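Local coordinates for protein thermotoga maritima TmcAL (Thermotoga maritima, PDB 5Y0T) that belongs to the HIGH nucleotidyl transferase family of the HUP clan and binds adenosine-5'-rp-alpha-thio-triphosphate, at residues Y19-T22 against S23-L27; S228-E231 against D232-E235. All blocks are in the same frame, centred on the assembly; numbering follows the deposited sequence.

Interaction 1. Residues Y19-T22 against S23-L27; sequences YHLT and SAREL. With TAT (adenosine-5'-rp-alpha-thio-triphosphate), chain E.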
loop_
_atom_site.group_PDB
_atom_site.type_symbol
_atom_site.label_atom_id
_atom_site.label_comp_id
_atom_site.label_asym_id
_atom_site.label_seq_id
_atom_site.Cartn_x
_atom_site.Cartn_y
_atom_site.Cartn_z
ATOM N N TYR A 19 32.718 -20.083 -8.081
ATOM C CA TYR A 19 33.676 -20.847 -7.293
ATOM C C TYR A 19 32.987 -21.951 -6.501
ATOM O O TYR A 19 33.415 -23.101 -6.545
ATOM C CB TYR A 19 34.418 -19.894 -6.371
ATOM C CG TYR A 19 35.614 -20.456 -5.634
ATOM C CD1 TYR A 19 36.823 -20.679 -6.285
ATOM C CD2 TYR A 19 35.545 -20.701 -4.270
ATOM C CE1 TYR A 19 37.926 -21.151 -5.600
ATOM C CE2 TYR A 19 36.652 -21.166 -3.568
ATOM C CZ TYR A 19 37.832 -21.396 -4.240
ATOM O OH TYR A 19 38.925 -21.851 -3.534
ATOM N N HIS A 20 31.914 -21.595 -5.795
ATOM C CA HIS A 20 31.101 -22.557 -5.053
ATOM C C HIS A 20 30.518 -23.640 -5.953
ATOM O O HIS A 20 30.588 -24.833 -5.662
ATOM C CB HIS A 20 29.945 -21.846 -4.335
ATOM C CG HIS A 20 28.864 -22.775 -3.860
ATOM N ND1 HIS A 20 27.669 -22.935 -4.529
ATOM C CD2 HIS A 20 28.815 -23.615 -2.797
ATOM C CE1 HIS A 20 26.924 -23.822 -3.891
ATOM N NE2 HIS A 20 27.603 -24.260 -2.844
ATOM N N LEU A 21 29.918 -23.212 -7.052
ATOM C CA LEU A 21 29.181 -24.137 -7.902
ATOM C C LEU A 21 30.133 -25.126 -8.544
ATOM O O LEU A 21 29.855 -26.314 -8.615
ATOM C CB LEU A 21 28.404 -23.379 -8.975
ATOM C CG LEU A 21 27.504 -24.248 -9.847
ATOM C CD1 LEU A 21 26.505 -25.021 -8.984
ATOM C CD2 LEU A 21 26.800 -23.362 -10.857
ATOM N N THR A 22 31.267 -24.622 -9.006
ATOM C CA THR A 22 32.270 -25.474 -9.618
ATOM C C THR A 22 32.866 -26.428 -8.581
ATOM O O THR A 22 33.049 -27.620 -8.844
ATOM C CB THR A 22 33.391 -24.631 -10.263
ATOM O OG1 THR A 22 32.837 -23.827 -11.314
ATOM C CG2 THR A 22 34.465 -25.525 -10.847
ATOM N N SER A 23 33.162 -25.906 -7.399
ATOM C CA SER A 23 33.711 -26.752 -6.323
ATOM C C SER A 23 32.751 -27.881 -5.946
ATOM O O SER A 23 33.139 -29.054 -5.774
ATOM C CB SER A 23 34.021 -25.909 -5.079
ATOM O OG SER A 23 35.153 -25.083 -5.294
ATOM N N ALA A 24 31.492 -27.513 -5.810
ATOM C CA ALA A 24 30.462 -28.456 -5.419
ATOM C C ALA A 24 30.345 -29.580 -6.427
ATOM O O ALA A 24 30.233 -30.744 -6.051
ATOM C CB ALA A 24 29.109 -27.727 -5.286
ATOM N N ARG A 25 30.340 -29.226 -7.713
ATOM C CA ARG A 25 30.168 -30.227 -8.767
ATOM C C ARG A 25 31.377 -31.154 -8.832
ATOM O O ARG A 25 31.235 -32.367 -9.007
ATOM C CB ARG A 25 29.920 -29.539 -10.130
ATOM C CG ARG A 25 28.529 -28.818 -10.173
ATOM C CD ARG A 25 28.388 -27.933 -11.422
ATOM N NE ARG A 25 28.482 -28.723 -12.648
ATOM C CZ ARG A 25 28.992 -28.270 -13.788
ATOM N NH1 ARG A 25 29.461 -27.027 -13.858
ATOM N NH2 ARG A 25 29.031 -29.061 -14.858
ATOM N N GLU A 26 32.566 -30.585 -8.691
ATOM C CA GLU A 26 33.788 -31.376 -8.771
ATOM C C GLU A 26 33.969 -32.282 -7.544
ATOM O O GLU A 26 34.531 -33.367 -7.640
ATOM C CB GLU A 26 34.999 -30.450 -8.925
ATOM C CG GLU A 26 35.037 -29.708 -10.262
ATOM C CD GLU A 26 35.271 -30.650 -11.456
ATOM O OE1 GLU A 26 35.774 -31.784 -11.261
ATOM O OE2 GLU A 26 34.950 -30.253 -12.593
ATOM N N LEU A 27 33.517 -31.814 -6.388
ATOM C CA LEU A 27 33.543 -32.620 -5.168
ATOM C C LEU A 27 32.602 -33.824 -5.260
ATOM O O LEU A 27 33.017 -34.967 -5.043
ATOM C CB LEU A 27 33.168 -31.758 -3.961
ATOM C CG LEU A 27 32.991 -32.502 -2.626
ATOM C CD1 LEU A 27 34.324 -32.980 -2.109
ATOM C CD2 LEU A 27 32.302 -31.612 -1.605
HETATM N N1 TAT E . 33.463 -18.603 -1.898
HETATM C C2 TAT E . 32.863 -19.805 -1.811
HETATM N N3 TAT E . 31.529 -19.972 -1.825
HETATM C C4 TAT E . 30.702 -18.904 -1.933
HETATM C C5 TAT E . 31.279 -17.561 -2.052
HETATM C C6 TAT E . 32.757 -17.461 -2.020
HETATM N N6 TAT E . 33.377 -16.260 -2.119
HETATM N N7 TAT E . 30.244 -16.700 -2.155
HETATM C C8 TAT E . 29.097 -17.427 -2.119
HETATM N N9 TAT E . 29.378 -18.738 -1.987
HETATM P PA TAT E . 24.170 -17.107 -2.222
HETATM P PB TAT E . 25.727 -15.438 -0.371
HETATM P PG TAT E . 27.384 -13.072 -0.475
HETATM C "C1'" TAT E . 28.389 -19.835 -1.892
HETATM O O1A TAT E . 28.368 -12.648 -1.552
HETATM O O1B TAT E . 24.864 -14.706 0.612
HETATM S S1G TAT E . 23.025 -17.919 -0.876
HETATM C "C2'" TAT E . 27.461 -19.598 -0.702
HETATM O "O2'" TAT E . 28.072 -19.970 0.534
HETATM O O2A TAT E . 23.551 -16.756 -3.565
HETATM O O2B TAT E . 26.536 -16.619 0.100
HETATM O O2G TAT E . 26.258 -12.074 -0.286
HETATM C "C3'" TAT E . 26.267 -20.450 -1.070
HETATM O "O3'" TAT E . 26.468 -21.821 -0.677
HETATM O O3A TAT E . 24.864 -15.746 -1.698
HETATM O O3B TAT E . 26.707 -14.387 -1.121
HETATM O O3G TAT E . 27.983 -13.553 0.825
HETATM C "C4'" TAT E . 26.243 -20.361 -2.593
HETATM O "O4'" TAT E . 27.521 -19.875 -3.020
HETATM C "C5'" TAT E . 25.163 -19.395 -3.091
HETATM O "O5'" TAT E . 25.390 -18.120 -2.489
HETATM O O HOH W 1 29.935 -24.502 -12.358
#
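Helix 15-28 is the crossover helix of the beta-alpha-beta unit formed with strands 3-8 and 32-38, and Tyr19 and Ser23 meet on one of its turns. Tyr19 O accepts two bonds. Ser23 N and Ser23 OG both reach Tyr19 O at 2.9 Å, from opposite faces of its carbonyl plane. The hydroxyl folds back there because OG sits beside its own backbone N (chi1 -72°). Ala24 N to His20 O, at 2.8 Å, continues the helical pattern.

One turn on, CD of Arg25 packs on CG of Leu21 at 4.1 Å. The Arg25 chain bends at chi3, and a water in the guanidinium plane accepts from NH1 at 3.0 Å. The same water donates to Thr22 OG1, which also bonds Leu18 O.

The ligand meets the first two residues, Tyr19 and His20. His20 lays one ring face against the ribose, with CG 3.3 Å from O4' of TAT, while its NE2 is tied to Val100 O. Tyr19 turns a ring edge to the adenine, CD2 being 3.7 Å from C2 of TAT. With these two pocket residues on a beta-alpha-beta crossover helix, the arrangement is consistent with a HUP-clan nucleotide-binding fold.

Interaction 2. Residues S228-E231 against D232-E235; sequences SLPE and DSFE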
loop_
_atom_site.group_PDB
_atom_site.type_symbol
_atom_site.label_atom_id
_atom_site.label_comp_id
_atom_site.label_asym_id
_atom_site.label_seq_id
_atom_site.Cartn_x
_atom_site.Cartn_y
_atom_site.Cartn_z
ATOM N N SER A 228 34.073 -8.475 -11.252
ATOM C CA SER A 228 33.525 -9.294 -10.167
ATOM C C SER A 228 32.609 -10.430 -10.606
ATOM O O SER A 228 32.219 -11.268 -9.783
ATOM C CB SER A 228 32.748 -8.397 -9.197
ATOM O OG SER A 228 33.561 -7.333 -8.736
ATOM N N LEU A 229 32.226 -10.441 -11.881
ATOM C CA LEU A 229 31.202 -11.382 -12.352
ATOM C C LEU A 229 31.723 -12.231 -13.497
ATOM O O LEU A 229 32.572 -11.789 -14.268
ATOM C CB LEU A 229 29.937 -10.652 -12.831
ATOM C CG LEU A 229 29.244 -9.592 -11.978
ATOM C CD1 LEU A 229 27.975 -9.116 -12.703
ATOM C CD2 LEU A 229 28.916 -10.100 -10.584
ATOM N N PRO A 230 31.216 -13.458 -13.611
ATOM C CA PRO A 230 31.481 -14.229 -14.829
ATOM C C PRO A 230 30.894 -13.493 -16.044
ATOM O O PRO A 230 29.913 -12.754 -15.904
ATOM C CB PRO A 230 30.759 -15.556 -14.582
ATOM C CG PRO A 230 30.590 -15.645 -13.101
ATOM C CD PRO A 230 30.420 -14.216 -12.628
ATOM N N GLU A 231 31.476 -13.707 -17.216
ATOM C CA GLU A 231 31.048 -13.013 -18.430
ATOM C C GLU A 231 29.552 -13.155 -18.722
ATOM O O GLU A 231 28.866 -12.164 -19.002
ATOM C CB GLU A 231 31.859 -13.522 -19.623
ATOM C CG GLU A 231 31.653 -12.711 -20.888
ATOM C CD GLU A 231 32.564 -13.160 -22.016
ATOM O OE1 GLU A 231 33.252 -14.194 -21.856
ATOM O OE2 GLU A 231 32.593 -12.472 -23.059
ATOM N N ASP A 232 29.020 -14.372 -18.643
ATOM C CA ASP A 232 27.598 -14.540 -18.952
ATOM C C ASP A 232 26.709 -13.836 -17.939
ATOM O O ASP A 232 25.591 -13.408 -18.267
ATOM C CB ASP A 232 27.208 -16.015 -19.021
ATOM C CG ASP A 232 27.716 -16.703 -20.277
ATOM O OD1 ASP A 232 28.055 -16.012 -21.261
ATOM O OD2 ASP A 232 27.771 -17.947 -20.277
ATOM N N SER A 233 27.186 -13.719 -16.702
ATOM C CA SER A 233 26.403 -13.044 -15.676
ATOM C C SER A 233 26.368 -11.550 -15.971
ATOM O O SER A 233 25.315 -10.926 -15.940
ATOM C CB SER A 233 26.990 -13.307 -14.283
ATOM O OG SER A 233 26.297 -12.561 -13.305
ATOM N N PHE A 234 27.536 -10.985 -16.269
ATOM C CA PHE A 234 27.624 -9.571 -16.615
ATOM C C PHE A 234 26.802 -9.258 -17.868
ATOM O O PHE A 234 26.147 -8.220 -17.950
ATOM C CB PHE A 234 29.085 -9.159 -16.836
ATOM C CG PHE A 234 29.262 -7.676 -17.046
ATOM C CD1 PHE A 234 29.083 -6.790 -15.990
ATOM C CD2 PHE A 234 29.574 -7.166 -18.296
ATOM C CE1 PHE A 234 29.234 -5.422 -16.174
ATOM C CE2 PHE A 234 29.717 -5.793 -18.488
ATOM C CZ PHE A 234 29.550 -4.924 -17.425
ATOM N N GLU A 235 26.857 -10.161 -18.848
ATOM C CA GLU A 235 26.144 -9.971 -20.109
ATOM C C GLU A 235 24.640 -9.872 -19.863
ATOM O O GLU A 235 23.976 -8.987 -20.393
ATOM C CB GLU A 235 26.450 -11.116 -21.081
ATOM C CG GLU A 235 26.225 -10.766 -22.538
ATOM C CD GLU A 235 27.167 -9.671 -23.021
ATOM O OE1 GLU A 235 28.324 -9.617 -22.541
ATOM O OE2 GLU A 235 26.744 -8.861 -23.874
#
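Leu229 reaches from the loop after helix 222-228 to the first turn of helix 231-242, where it meets Ser233 and Phe234. Pro230 is the N-cap residue of that helix. The CB of Leu229 lies 4.1 Å from Ser233 OG. Its CG stands beside the backbone N, opposite the carbonyl carbon (chi1 -50°), and carries CD1 onto the helix. There CD1 lies 3.9 Å from Ser233 OG and 4.0 Å from Phe234 CA. It also meets the Phe234 ring at the edge, near the ring plane, in an apolar contact with that ring's CD1. Beyond the two segments, the Leu229 side chain packs on Pro12, His14 and Ile213.

Ser233 meets Leu229 through OG, whose polar partner is Phe13 O. This bond ties the buried serine to the chain just ahead of helix 15-28. Ser233 CB touches the Pro230 ring, 3.9 Å from CD. The proline ring in turn rests on Asn15 and Leu18 of that helix. Beyond its edge contact with Leu229, the Phe234 side chain lies on Val225 and Arg226 of helix 222-228.

The backbone closes the turn. Pro230 O accepts a straight bond from Phe234 N, with an N-H...O angle of 170°. Ser233 N adds a weak, strongly bent bond to the same oxygen. One residue later, Glu235 N donates to Glu231 O at 2.8 Å.

In the fold
Interaction 1 comes first along the chain, within helix 15-28. Interaction 2 follows some 200 residues later, where a loop leads into helix 231-242. Their centres are 18 Å apart and their nearest atoms about 7 Å apart, so they do not touch. Both lie on the same side of the chain's centre. Residues 19-27 lie on the helix that connects the parallel strands 3-8 and 32-38, with Tyr19 and His20 in the nucleotide pocket. Residues 228-235 belong to a helical region, with the Leu229 side chain about 9 Å from TAT. The entry to helix 231-242 is thus packed against the N-terminal part of the helix that carries two pocket residues.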